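Local coordinates for protein TSC1 N-terminal domain (Chaetomium thermophilum, PDB 7A0M) that probably binds lysosomal phosphoinositides through this N-terminal part of TSC1 and so helps bring the TSC complex to lysosomes to regulate mTORC1, at residues N231-S235 against P305-V309. Residues are numbered along the deposited sequence; the frame is centred on the assembly and turned at random.
Sequences NILQS and PWDKV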
# COMPACT_ATOMS: atom_id res chain seq x y z
N ASN B 231 -14.27 -7.00 -28.63
CA ASN B 231 -13.39 -8.01 -29.21
C ASN B 231 -12.01 -7.99 -28.57
O ASN B 231 -11.32 -9.02 -28.57
CB ASN B 231 -13.29 -7.81 -30.72
CG ASN B 231 -14.51 -8.32 -31.46
OD1 ASN B 231 -15.08 -9.35 -31.10
ND2 ASN B 231 -14.92 -7.60 -32.50
N ILE B 232 -11.58 -6.84 -28.05
CA ILE B 232 -10.37 -6.81 -27.22
C ILE B 232 -10.56 -7.70 -26.00
O ILE B 232 -9.70 -8.53 -25.67
CB ILE B 232 -10.03 -5.37 -26.82
CG1 ILE B 232 -9.72 -4.53 -28.06
CG2 ILE B 232 -8.85 -5.35 -25.85
CD1 ILE B 232 -9.68 -3.04 -27.80
N LEU B 233 -11.68 -7.52 -25.30
CA LEU B 233 -11.98 -8.36 -24.14
C LEU B 233 -12.16 -9.82 -24.55
O LEU B 233 -11.80 -10.73 -23.80
CB LEU B 233 -13.23 -7.85 -23.43
CG LEU B 233 -13.20 -6.38 -23.00
CD1 LEU B 233 -14.41 -6.05 -22.12
CD2 LEU B 233 -11.91 -6.04 -22.27
N GLN B 234 -12.73 -10.05 -25.73
CA GLN B 234 -12.94 -11.42 -26.20
C GLN B 234 -11.61 -12.12 -26.46
O GLN B 234 -11.46 -13.31 -26.16
CB GLN B 234 -13.82 -11.41 -27.45
CG GLN B 234 -14.29 -12.78 -27.90
CD GLN B 234 -15.62 -12.72 -28.62
OE1 GLN B 234 -16.15 -13.74 -29.06
NE2 GLN B 234 -16.18 -11.52 -28.73
N SER B 235 -10.64 -11.41 -27.04
CA SER B 235 -9.31 -11.97 -27.21
C SER B 235 -8.67 -12.28 -25.86
O SER B 235 -8.02 -13.32 -25.69
CB SER B 235 -8.43 -11.01 -28.01
OG SER B 235 -7.10 -11.50 -28.12
N PRO B 305 -18.88 -16.63 -34.10
CA PRO B 305 -17.99 -17.33 -33.17
C PRO B 305 -16.77 -16.49 -32.82
O PRO B 305 -16.90 -15.30 -32.49
CB PRO B 305 -17.58 -18.59 -33.96
CG PRO B 305 -18.70 -18.80 -34.93
CD PRO B 305 -19.17 -17.42 -35.31
N TRP B 306 -15.59 -17.10 -32.87
CA TRP B 306 -14.35 -16.40 -32.57
C TRP B 306 -13.20 -17.26 -33.06
O TRP B 306 -13.12 -18.44 -32.72
CB TRP B 306 -14.20 -16.11 -31.07
CG TRP B 306 -12.93 -15.38 -30.73
CD1 TRP B 306 -11.77 -15.93 -30.24
CD2 TRP B 306 -12.68 -13.98 -30.88
NE1 TRP B 306 -10.82 -14.94 -30.07
CE2 TRP B 306 -11.35 -13.74 -30.46
CE3 TRP B 306 -13.44 -12.90 -31.33
CZ2 TRP B 306 -10.78 -12.47 -30.47
CZ3 TRP B 306 -12.88 -11.64 -31.34
CH2 TRP B 306 -11.56 -11.44 -30.92
N ASP B 307 -12.31 -16.66 -33.85
CA ASP B 307 -11.16 -17.37 -34.40
C ASP B 307 -10.00 -17.17 -33.44
O ASP B 307 -9.34 -16.13 -33.45
CB ASP B 307 -10.83 -16.85 -35.80
CG ASP B 307 -9.91 -17.77 -36.57
OD1 ASP B 307 -9.72 -18.93 -36.13
OD2 ASP B 307 -9.36 -17.34 -37.61
N LYS B 308 -9.75 -18.18 -32.60
CA LYS B 308 -8.73 -18.07 -31.57
C LYS B 308 -7.33 -18.11 -32.18
O LYS B 308 -7.08 -18.83 -33.15
CB LYS B 308 -8.87 -19.19 -30.55
CG LYS B 308 -10.17 -19.18 -29.77
CD LYS B 308 -10.09 -20.15 -28.59
CE LYS B 308 -9.53 -21.50 -29.02
NZ LYS B 308 -9.39 -22.44 -27.87
N VAL B 309 -6.42 -17.34 -31.59
CA VAL B 309 -5.00 -17.50 -31.86
C VAL B 309 -4.47 -18.51 -30.85
O VAL B 309 -4.55 -18.30 -29.63
CB VAL B 309 -4.25 -16.16 -31.75
CG1 VAL B 309 -2.76 -16.37 -32.00
CG2 VAL B 309 -4.83 -15.15 -32.72
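With W306 CG anti to its own backbone nitrogen (chi1 -180°) and Q234 CG likewise anti (chi1 -170°), the indole of the loop and the extended glutamine chain of helix 228-238 lie alongside one another, pointing opposite ways. Q234 CG lies over one indole face, 3.7 Å from the centroid of the six-membered ring and 19° off its normal, which meets the definition of a CH-pi contact. The amide continues this overlap nearly parallel to the ring, its CD 3.5 Å from W306 CE3, while OE1 is hydrogen-bonded to K238. N231 meets the indole at its edge: its OD1 is 3.2 Å from W306 CZ3, near the ring plane, and its ND2 is hydrogen-bonded to N193. On the benzo part of the indole, S235 CB lies 3.7 Å from W306 CZ2. Since the indole is the common partner of Q234, N231 and S235, replacing W306 by alanine is likely to uncover the Q234 chain, open a gap beside N231 and S235, and leave D239 without the donor NE1 supplies. The loop, lying between helices 267-278 and 323-333, is thus laid against helix 228-238 of an all-helical domain, where W306 also touches R202 of helix 199-214 and V309 reaches T244 of helix 242-255.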